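Alr1585 protein (PDB 5C2I) is a haem-containing DyP-type peroxidase that probably oxidises dyes and other substrates with hydrogen peroxide. Local coordinates at residues 44-50 with 148-154; 222-228 with 311-315; 2-6 with 22-26. The protein carries 1 engineered substitution. One frame throughout, in Å; residues are numbered along the deposited sequence.

How the contacts relate
Along the chain the contacts come in series: contact 3 at the N-terminus, then contact 1, then contact 2. Helix 24-29, which carries one side of contact 3, is followed directly by strand 42-50 of contact 1, yet the nearest atoms of these two contacts are about 17 Å apart. Contact 1 joins two strands of a five-stranded antiparallel sheet. Contact 2 ties two loops together beside the haem, on the other side of the chain's centre, its centre 38 Å from that of contact 1. The three do not touch and lie in separate regions: the N-terminal segment, the sheet of the first barrel domain, and the haem-side loops, where C223 forms a disulfide with C223 of a second subunit.

Contact 1: 44-50 with 148-154; sequences VHLFLQF and IHALVLI
Opposite L48 the partner segment carries two residues, H149 and A150, in a classic beta bulge where strand 150-154 starts to run antiparallel to strand 44-50 in the DyP alpha+beta barrel domain. The strand axes approach to 4.7 Å, with 161° between their directions.

In the backbone, V44 and I154 exchange a pair of bonds, L46 and V152 another, and L48 N gives to A150 O. At the bulge L48 O receives H149 N at 2.8 Å, while A150 N reaches the same oxygen only weakly, at 3.3 Å.

One side chain joins the backbone pattern: H149 ND1 accepts F50 N at 2.9 Å, the donor standing 26° out of the ring plane. This use of ND1 is likely to leave a proton on NE2, which bonds E147 beyond the segment, gripping the imidazole at both nitrogens.

Aromatic contacts dominate the face holding H45, F47, L151 and L153. L151 sends CG away from its own backbone N, and a chi2 of 58° brings CD1 over the middle of the F47 ring, 3.8 Å from its centroid, a CH-pi contact. I148 CG2 meets that ring at its edge, 4.0 Å from F47 CD2. Y256 and F144 also approach the F47 ring edge-to-face, and Y256 OH bonds H45 ND1, linking this face to strand 250-261. H45 and L153 lie alongside each other.

On the other face the contacts are mostly aliphatic, though the F50 ring reaches A150 CB. L48 CD1 touches V152 CG2 at 3.7 Å, L46 packs against V152, and helix 159-176 lies against V44, L46, L48 and I154. Q49 CG, anti to the backbone N, lies over a face of the H149 ring, 3.7 Å from H149 CE1, and the chain carries NE2 to E147 O.

Contact 2: 222-228 with 311-315; sequences NCDFDKW and TNNFN
The carboxamide of N313 and the carboxylate of D226 meet with their planes 35° apart. N313 ND2 gives D226 OD1 an almost straight bond of 2.8 Å; the acceptor lies in the plane of the amide, and the donor arrives on the syn side of the carboxylate, somewhat above its plane. At the other end of the amide, N313 OD1 accepts from K227 N at 2.9 Å and from a water whose oxygen is 2.8 Å from it, the same water bonding W228 O. Three bonds therefore fix the rotation of this amide, which reaches across because N313 CG stands opposite its own backbone N (chi1 -173°).

The indole of W228 and the amide of N312 are turned 73° apart; N312 ND2 approaches the ring obliquely, 3.8 Å from W228 CD1, and F314 O comes in obliquely too. R337 and R358 each make a cation-pi contact with the indole. A second water accepts from W228 NE1 and, weakly, from N312 ND2. The N312 oxygen OD1 has its main partner in R337, which also makes a cation-pi contact with F314.

Elsewhere side-chain amides serve the backbone. N222 OD1 accepts N312 N at 2.7 Å, and N315 ND2 gives to K227 O at 2.9 Å, in the carbonyl plane on a lone pair. Within 311-315, T311 OG1 accepts N313 N at 3.2 Å, an ST turn, and an inverse gamma turn is centred on N313.

Alongside N313 ND2 stands CB of C223, whose sulfur is joined by a disulfide to C223 of the second subunit. The arrangement is a pair of loops laced by asparagine side chains, set between that subunit link and the haem pocket, with the N312 side chain about 5 Å from the bound haem.

Contact 3: 2-6 with 22-26; sequences LTEKD and KYRNL
L2 and D6, around the capping box that starts helix 4-8, lean on K22, Y23 and L26 where the chain enters helix 24-29. In the box D6 N gives to T3 OG1 at 3.2 Å and T3 N returns a nearly straight bond to D6 OD2 at 2.8 Å, fixing the helix start that Y23 meets.

Y23 OH donates to D6 O at 3.1 Å, coming in at a slant to the C=O bond, with that oxygen near the plane of the ring at its edge. The L2 side chain crosses that of Y23 at about a right angle, with L2 CD2 3.8 Å from Y23 CE1 and also resting on the backbone oxygen of K22. The other methyl, CD1, presses on L26 CD1 at 3.4 Å, a tight fit for two methyl groups. K22 crosses D6 obliquely, its chain bending at the last torsion, and the salt bridge is long, with the position of D6 OD1 doubtful.

An alanine in place of Y23 takes away hydroxyl and ring, which would probably leave D6 O without this partner and the L2 methyls with less to pack on.

Y23 also packs against P11, I15 and L234, and L26 against L238, so the 3-10 turn at 22-23 and the start of helix 24-29 rest on the loop before strand 239-240, while the start of helix 4-8 leans on them from L2 and D6.

Contact 1: 44-50 with 148-154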
loop_
_atom_site.group_PDB
_atom_site.type_symbol
_atom_site.label_atom_id
_atom_site.label_comp_id
_atom_site.label_asym_id
_atom_site.label_seq_id
_atom_site.Cartn_x
_atom_site.Cartn_y
_atom_site.Cartn_z
ATOM N N VAL A 44 -22.294 7.618 8.536
ATOM C CA VAL A 44 -23.262 8.490 7.854
ATOM C C VAL A 44 -24.142 9.080 8.934
ATOM O O VAL A 44 -24.645 8.358 9.820
ATOM C CB VAL A 44 -24.088 7.732 6.807
ATOM C CG1 VAL A 44 -25.168 8.609 6.190
ATOM C CG2 VAL A 44 -23.179 7.137 5.712
ATOM N N HIS A 45 -24.326 10.387 8.853
ATOM C CA HIS A 45 -25.184 11.133 9.759
ATOM C C HIS A 45 -26.334 11.698 8.942
ATOM O O HIS A 45 -26.097 12.478 8.016
ATOM C CB HIS A 45 -24.401 12.295 10.380
ATOM C CG HIS A 45 -23.246 11.867 11.220
ATOM N ND1 HIS A 45 -22.261 12.751 11.599
ATOM C CD2 HIS A 45 -22.882 10.655 11.710
ATOM C CE1 HIS A 45 -21.367 12.106 12.331
ATOM N NE2 HIS A 45 -21.715 10.835 12.396
ATOM N N LEU A 46 -27.565 11.284 9.262
ATOM C CA LEU A 46 -28.768 11.787 8.589
ATOM C C LEU A 46 -29.598 12.589 9.572
ATOM O O LEU A 46 -30.102 12.054 10.566
ATOM C CB LEU A 46 -29.579 10.640 8.025
ATOM C CG LEU A 46 -28.898 9.645 7.125
ATOM C CD1 LEU A 46 -29.832 8.482 6.785
ATOM C CD2 LEU A 46 -28.388 10.337 5.864
ATOM N N PHE A 47 -29.737 13.881 9.296
ATOM C CA PHE A 47 -30.533 14.765 10.118
ATOM C C PHE A 47 -31.926 14.834 9.539
ATOM O O PHE A 47 -32.097 15.062 8.338
ATOM C CB PHE A 47 -29.928 16.165 10.174
ATOM C CG PHE A 47 -28.645 16.218 10.941
ATOM C CD1 PHE A 47 -27.432 15.930 10.320
ATOM C CD2 PHE A 47 -28.651 16.513 12.263
ATOM C CE1 PHE A 47 -26.237 15.963 11.031
ATOM C CE2 PHE A 47 -27.476 16.508 13.003
ATOM C CZ PHE A 47 -26.271 16.265 12.387
ATOM N N LEU A 48 -32.920 14.639 10.391
ATOM C CA LEU A 48 -34.283 14.469 9.977
ATOM C C LEU A 48 -35.214 15.503 10.500
ATOM O O LEU A 48 -35.087 15.939 11.624
ATOM C CB LEU A 48 -34.815 13.129 10.485
ATOM C CG LEU A 48 -33.969 11.913 10.210
ATOM C CD1 LEU A 48 -34.703 10.684 10.772
ATOM C CD2 LEU A 48 -33.706 11.732 8.722
ATOM N N GLN A 49 -36.168 15.881 9.656
ATOM C CA GLN A 49 -37.381 16.585 10.055
ATOM C C GLN A 49 -38.571 15.745 9.606
ATOM O O GLN A 49 -38.779 15.505 8.385
ATOM C CB GLN A 49 -37.474 17.935 9.400
ATOM C CG GLN A 49 -38.646 18.786 9.838
ATOM C CD GLN A 49 -38.638 20.114 9.093
ATOM O OE1 GLN A 49 -39.384 20.307 8.169
ATOM N NE2 GLN A 49 -37.757 21.009 9.484
ATOM N N PHE A 50 -39.339 15.278 10.578
ATOM C CA PHE A 50 -40.483 14.425 10.274
ATOM C C PHE A 50 -41.582 15.206 9.572
ATOM O O PHE A 50 -41.768 16.405 9.808
ATOM C CB PHE A 50 -40.984 13.739 11.558
ATOM C CG PHE A 50 -39.939 12.841 12.190
ATOM C CD1 PHE A 50 -39.417 11.751 11.488
ATOM C CD2 PHE A 50 -39.505 13.051 13.479
ATOM C CE1 PHE A 50 -38.450 10.931 12.051
ATOM C CE2 PHE A 50 -38.548 12.232 14.045
ATOM C CZ PHE A 50 -38.016 11.172 13.331
ATOM N N ILE A 148 -34.628 20.593 13.316
ATOM C CA ILE A 148 -34.169 19.223 13.280
ATOM C C ILE A 148 -34.865 18.440 14.384
ATOM O O ILE A 148 -34.875 18.866 15.541
ATOM C CB ILE A 148 -32.658 19.179 13.433
ATOM C CG1 ILE A 148 -32.011 19.850 12.219
ATOM C CG2 ILE A 148 -32.162 17.748 13.599
ATOM C CD1 ILE A 148 -30.506 20.042 12.374
ATOM N N HIS A 149 -35.434 17.307 14.004
ATOM C CA HIS A 149 -36.120 16.428 14.951
ATOM C C HIS A 149 -35.288 15.290 15.487
ATOM O O HIS A 149 -35.484 14.818 16.610
ATOM C CB HIS A 149 -37.400 15.869 14.307
ATOM C CG HIS A 149 -38.448 16.909 14.027
ATOM N ND1 HIS A 149 -39.450 16.732 13.110
ATOM C CD2 HIS A 149 -38.645 18.147 14.546
ATOM C CE1 HIS A 149 -40.220 17.802 13.071
ATOM N NE2 HIS A 149 -39.753 18.674 13.938
ATOM N N ALA A 150 -34.380 14.787 14.651
ATOM C CA ALA A 150 -33.675 13.565 14.957
ATOM C C ALA A 150 -32.415 13.422 14.151
ATOM O O ALA A 150 -32.243 14.087 13.113
ATOM C CB ALA A 150 -34.595 12.369 14.713
ATOM N N LEU A 151 -31.529 12.560 14.635
ATOM C CA LEU A 151 -30.321 12.211 13.943
ATOM C C LEU A 151 -30.260 10.683 13.889
ATOM O O LEU A 151 -30.297 10.011 14.938
ATOM C CB LEU A 151 -29.113 12.790 14.656
ATOM C CG LEU A 151 -27.692 12.330 14.214
ATOM C CD1 LEU A 151 -27.362 12.582 12.749
ATOM C CD2 LEU A 151 -26.629 12.966 15.109
ATOM N N VAL A 152 -30.056 10.154 12.689
ATOM C CA VAL A 152 -29.711 8.755 12.500
ATOM C C VAL A 152 -28.197 8.663 12.239
ATOM O O VAL A 152 -27.661 9.338 11.363
ATOM C CB VAL A 152 -30.483 8.192 11.313
ATOM C CG1 VAL A 152 -30.109 6.765 11.042
ATOM C CG2 VAL A 152 -31.973 8.292 11.572
ATOM N N LEU A 153 -27.521 7.770 12.955
ATOM C CA LEU A 153 -26.078 7.561 12.768
ATOM C C LEU A 153 -25.892 6.091 12.408
ATOM O O LEU A 153 -26.307 5.210 13.154
ATOM C CB LEU A 153 -25.325 7.931 14.048
ATOM C CG LEU A 153 -23.785 7.790 14.066
ATOM C CD1 LEU A 153 -23.225 8.670 15.192
ATOM C CD2 LEU A 153 -23.333 6.345 14.252
ATOM N N ILE A 154 -25.266 5.837 11.256
ATOM C CA ILE A 154 -24.936 4.494 10.805
ATOM C C ILE A 154 -23.458 4.410 10.469
ATOM O O ILE A 154 -22.926 5.318 9.837
ATOM C CB ILE A 154 -25.736 4.100 9.537
ATOM C CG1 ILE A 154 -27.238 4.321 9.778
ATOM C CG2 ILE A 154 -25.550 2.609 9.234
ATOM C CD1 ILE A 154 -27.706 5.585 9.179
#

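Contact 2: 222-228 with 311-315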
loop_
_atom_site.group_PDB
_atom_site.type_symbol
_atom_site.label_atom_id
_atom_site.label_comp_id
_atom_site.label_asym_id
_atom_site.label_seq_id
_atom_site.Cartn_x
_atom_site.Cartn_y
_atom_site.Cartn_z
ATOM N N ASN A 222 -0.407 3.573 30.797
ATOM C CA ASN A 222 -0.260 4.811 31.532
ATOM C C ASN A 222 0.167 4.632 32.962
ATOM O O ASN A 222 -0.297 5.370 33.851
ATOM C CB ASN A 222 -1.517 5.676 31.422
ATOM C CG ASN A 222 -1.692 6.254 30.038
ATOM O OD1 ASN A 222 -0.997 7.202 29.694
ATOM N ND2 ASN A 222 -2.538 5.672 29.224
ATOM N N CYS A 223 1.107 3.702 33.182
ATOM C CA CYS A 223 1.852 3.649 34.422
ATOM C C CYS A 223 0.920 3.463 35.626
ATOM O O CYS A 223 1.125 4.085 36.671
ATOM C CB CYS A 223 2.679 4.924 34.616
ATOM S SG CYS A 223 3.627 5.421 33.130
ATOM N N ASP A 224 -0.078 2.597 35.464
ATOM C CA ASP A 224 -1.060 2.342 36.515
ATOM C C ASP A 224 -1.847 3.614 36.955
ATOM O O ASP A 224 -2.288 3.698 38.110
ATOM C CB ASP A 224 -0.370 1.741 37.716
ATOM C CG ASP A 224 -1.327 0.961 38.646
ATOM O OD1 ASP A 224 -2.367 0.424 38.220
ATOM O OD2 ASP A 224 -0.993 0.908 39.851
ATOM N N PHE A 225 -1.991 4.561 36.059
ATOM C CA PHE A 225 -2.734 5.852 36.315
ATOM C C PHE A 225 -2.108 6.644 37.454
ATOM O O PHE A 225 -2.817 7.304 38.190
ATOM C CB PHE A 225 -4.219 5.577 36.690
ATOM C CG PHE A 225 -5.017 4.864 35.635
ATOM C CD1 PHE A 225 -4.797 5.058 34.272
ATOM C CD2 PHE A 225 -6.073 4.023 36.022
ATOM C CE1 PHE A 225 -5.571 4.373 33.338
ATOM C CE2 PHE A 225 -6.837 3.343 35.087
ATOM C CZ PHE A 225 -6.602 3.540 33.734
ATOM N N ASP A 226 -0.800 6.546 37.652
ATOM C CA ASP A 226 -0.207 7.175 38.841
ATOM C C ASP A 226 -0.185 8.714 38.822
ATOM O O ASP A 226 0.026 9.313 39.873
ATOM C CB ASP A 226 1.130 6.555 39.234
ATOM C CG ASP A 226 2.249 6.772 38.259
ATOM O OD1 ASP A 226 2.201 7.598 37.367
ATOM O OD2 ASP A 226 3.264 6.057 38.467
ATOM N N LYS A 227 -0.411 9.340 37.679
ATOM C CA LYS A 227 -0.525 10.816 37.621
ATOM C C LYS A 227 -1.927 11.358 37.311
ATOM O O LYS A 227 -2.232 12.528 37.584
ATOM C CB LYS A 227 0.456 11.368 36.571
ATOM C CG LYS A 227 1.914 11.080 36.897
ATOM C CD LYS A 227 2.358 11.871 38.122
ATOM C CE LYS A 227 3.685 11.329 38.657
ATOM N NZ LYS A 227 4.754 11.743 37.730
ATOM N N TRP A 228 -2.768 10.544 36.711
ATOM C CA TRP A 228 -4.109 10.953 36.295
ATOM C C TRP A 228 -4.990 9.723 36.224
ATOM O O TRP A 228 -4.605 8.730 35.598
ATOM C CB TRP A 228 -4.099 11.604 34.904
ATOM C CG TRP A 228 -5.439 11.807 34.303
ATOM C CD1 TRP A 228 -6.010 11.072 33.278
ATOM C CD2 TRP A 228 -6.438 12.790 34.681
ATOM N NE1 TRP A 228 -7.242 11.585 32.971
ATOM C CE2 TRP A 228 -7.536 12.626 33.813
ATOM C CE3 TRP A 228 -6.475 13.824 35.610
ATOM C CZ2 TRP A 228 -8.696 13.433 33.888
ATOM C CZ3 TRP A 228 -7.627 14.632 35.673
ATOM C CH2 TRP A 228 -8.705 14.413 34.846
ATOM N N THR A 311 1.372 9.152 25.599
ATOM C CA THR A 311 1.037 9.051 27.001
ATOM C C THR A 311 -0.125 9.986 27.380
ATOM O O THR A 311 -0.258 11.071 26.816
ATOM C CB THR A 311 2.270 9.328 27.897
ATOM O OG1 THR A 311 1.980 8.872 29.222
ATOM C CG2 THR A 311 2.648 10.797 27.934
ATOM N N ASN A 312 -0.933 9.539 28.346
ATOM C CA ASN A 312 -1.909 10.378 29.037
ATOM C C ASN A 312 -1.653 10.506 30.506
ATOM O O ASN A 312 -2.492 11.055 31.264
ATOM C CB ASN A 312 -3.336 9.883 28.780
ATOM C CG ASN A 312 -4.355 11.006 28.944
ATOM O OD1 ASN A 312 -4.096 12.149 28.566
ATOM N ND2 ASN A 312 -5.469 10.690 29.545
ATOM N N ASN A 313 -0.475 10.016 30.922
ATOM C CA ASN A 313 -0.215 9.906 32.314
ATOM C C ASN A 313 0.517 11.143 32.788
ATOM O O ASN A 313 1.719 11.131 32.979
ATOM C CB ASN A 313 0.586 8.666 32.657
ATOM C CG ASN A 313 0.704 8.475 34.144
ATOM O OD1 ASN A 313 -0.314 8.536 34.867
ATOM N ND2 ASN A 313 1.919 8.190 34.628
ATOM N N PHE A 314 -0.232 12.215 33.002
ATOM C CA PHE A 314 0.381 13.390 33.513
ATOM C C PHE A 314 -0.640 14.259 34.162
ATOM O O PHE A 314 -1.863 14.088 33.974
ATOM C CB PHE A 314 1.086 14.170 32.394
ATOM C CG PHE A 314 0.168 14.710 31.333
ATOM C CD1 PHE A 314 -0.217 13.935 30.266
ATOM C CD2 PHE A 314 -0.344 15.999 31.433
ATOM C CE1 PHE A 314 -1.095 14.425 29.308
ATOM C CE2 PHE A 314 -1.206 16.487 30.483
ATOM C CZ PHE A 314 -1.599 15.697 29.403
ATOM N N ASN A 315 -0.113 15.184 34.942
ATOM C CA ASN A 315 -0.941 16.252 35.436
ATOM C C ASN A 315 -0.045 17.487 35.321
ATOM O O ASN A 315 1.036 17.432 34.721
ATOM C CB ASN A 315 -1.449 15.940 36.850
ATOM C CG ASN A 315 -0.326 15.644 37.824
ATOM O OD1 ASN A 315 0.631 16.391 37.894
ATOM N ND2 ASN A 315 -0.400 14.527 38.527
HETATM O O HOH W 1 -2.879 8.056 33.734
HETATM O O HOH W 2 -8.567 11.036 30.522
#

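Contact 3: 2-6 with 22-26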
loop_
_atom_site.group_PDB
_atom_site.type_symbol
_atom_site.label_atom_id
_atom_site.label_comp_id
_atom_site.label_asym_id
_atom_site.label_seq_id
_atom_site.Cartn_x
_atom_site.Cartn_y
_atom_site.Cartn_z
ATOM N N LEU A 2 -30.155 -0.767 39.851
ATOM C CA LEU A 2 -28.952 0.097 40.038
ATOM C C LEU A 2 -29.276 1.260 40.972
ATOM O O LEU A 2 -30.280 1.923 40.794
ATOM C CB LEU A 2 -28.448 0.618 38.711
ATOM C CG LEU A 2 -27.762 -0.419 37.822
ATOM C CD1 LEU A 2 -27.322 0.205 36.529
ATOM C CD2 LEU A 2 -26.548 -1.041 38.455
ATOM N N THR A 3 -28.449 1.437 41.999
ATOM C CA THR A 3 -28.651 2.471 43.013
ATOM C C THR A 3 -27.834 3.692 42.681
ATOM O O THR A 3 -27.025 3.677 41.738
ATOM C CB THR A 3 -28.221 1.973 44.421
ATOM O OG1 THR A 3 -26.809 1.731 44.446
ATOM C CG2 THR A 3 -28.971 0.670 44.819
ATOM N N GLU A 4 -28.047 4.731 43.485
ATOM C CA GLU A 4 -27.266 5.964 43.464
ATOM C C GLU A 4 -25.777 5.646 43.542
ATOM O O GLU A 4 -24.993 6.116 42.717
ATOM C CB GLU A 4 -27.684 6.831 44.672
ATOM C CG GLU A 4 -27.251 8.295 44.628
ATOM C CD GLU A 4 -27.925 9.105 43.526
ATOM O OE1 GLU A 4 -28.636 8.524 42.676
ATOM O OE2 GLU A 4 -27.743 10.351 43.510
ATOM N N LYS A 5 -25.416 4.827 44.522
ATOM C CA LYS A 5 -24.051 4.323 44.705
ATOM C C LYS A 5 -23.481 3.708 43.445
ATOM O O LYS A 5 -22.329 3.981 43.075
ATOM C CB LYS A 5 -23.978 3.269 45.822
ATOM C CG LYS A 5 -23.332 3.728 47.122
ATOM C CD LYS A 5 -22.978 2.524 48.004
ATOM C CE LYS A 5 -22.261 2.918 49.295
ATOM N NZ LYS A 5 -22.997 3.979 50.048
ATOM N N ASP A 6 -24.266 2.865 42.781
ATOM C CA ASP A 6 -23.761 2.153 41.599
ATOM C C ASP A 6 -23.484 3.130 40.453
ATOM O O ASP A 6 -22.625 2.878 39.591
ATOM C CB ASP A 6 -24.765 1.118 41.106
ATOM C CG ASP A 6 -25.050 0.030 42.122
ATOM O OD1 ASP A 6 -24.091 -0.515 42.688
ATOM O OD2 ASP A 6 -26.237 -0.282 42.313
ATOM N N LYS A 22 -24.386 -6.729 37.858
ATOM C CA LYS A 22 -25.572 -5.903 38.035
ATOM C C LYS A 22 -25.809 -4.881 36.917
ATOM O O LYS A 22 -26.867 -4.259 36.878
ATOM C CB LYS A 22 -25.554 -5.219 39.407
ATOM C CG LYS A 22 -24.451 -4.247 39.706
ATOM C CD LYS A 22 -24.425 -3.920 41.199
ATOM C CE LYS A 22 -23.346 -2.877 41.482
ATOM N NZ LYS A 22 -21.952 -3.416 41.421
ATOM N N TYR A 23 -24.819 -4.685 36.036
ATOM C CA TYR A 23 -24.950 -3.771 34.885
ATOM C C TYR A 23 -25.481 -4.461 33.630
ATOM O O TYR A 23 -25.622 -3.834 32.596
ATOM C CB TYR A 23 -23.593 -3.111 34.589
ATOM C CG TYR A 23 -23.087 -2.282 35.756
ATOM C CD1 TYR A 23 -23.544 -0.997 35.972
ATOM C CD2 TYR A 23 -22.187 -2.825 36.682
ATOM C CE1 TYR A 23 -23.090 -0.232 37.060
ATOM C CE2 TYR A 23 -21.735 -2.079 37.775
ATOM C CZ TYR A 23 -22.199 -0.787 37.963
ATOM O OH TYR A 23 -21.748 -0.030 39.017
ATOM N N ARG A 24 -25.852 -5.744 33.733
ATOM C CA ARG A 24 -26.302 -6.488 32.569
ATOM C C ARG A 24 -27.488 -5.821 31.869
ATOM O O ARG A 24 -27.492 -5.645 30.646
ATOM C CB ARG A 24 -26.663 -7.931 32.945
ATOM C CG ARG A 24 -27.035 -8.809 31.767
ATOM C CD ARG A 24 -27.379 -10.226 32.252
ATOM N NE ARG A 24 -26.163 -10.923 32.634
ATOM C CZ ARG A 24 -25.236 -11.415 31.804
ATOM N NH1 ARG A 24 -25.361 -11.340 30.484
ATOM N NH2 ARG A 24 -24.159 -12.001 32.316
ATOM N N ASN A 25 -28.531 -5.480 32.615
ATOM C CA ASN A 25 -29.765 -4.966 31.987
ATOM C C ASN A 25 -29.520 -3.572 31.417
ATOM O O ASN A 25 -30.041 -3.192 30.354
ATOM C CB ASN A 25 -30.937 -4.951 32.985
ATOM C CG ASN A 25 -31.424 -6.356 33.306
ATOM O OD1 ASN A 25 -31.180 -7.284 32.546
ATOM N ND2 ASN A 25 -32.073 -6.519 34.431
ATOM N N LEU A 26 -28.691 -2.824 32.109
ATOM C CA LEU A 26 -28.342 -1.507 31.632
ATOM C C LEU A 26 -27.718 -1.587 30.261
ATOM O O LEU A 26 -28.124 -0.862 29.346
ATOM C CB LEU A 26 -27.397 -0.848 32.612
ATOM C CG LEU A 26 -26.934 0.580 32.146
ATOM C CD1 LEU A 26 -26.832 1.475 33.362
ATOM C CD2 LEU A 26 -25.600 0.461 31.516
#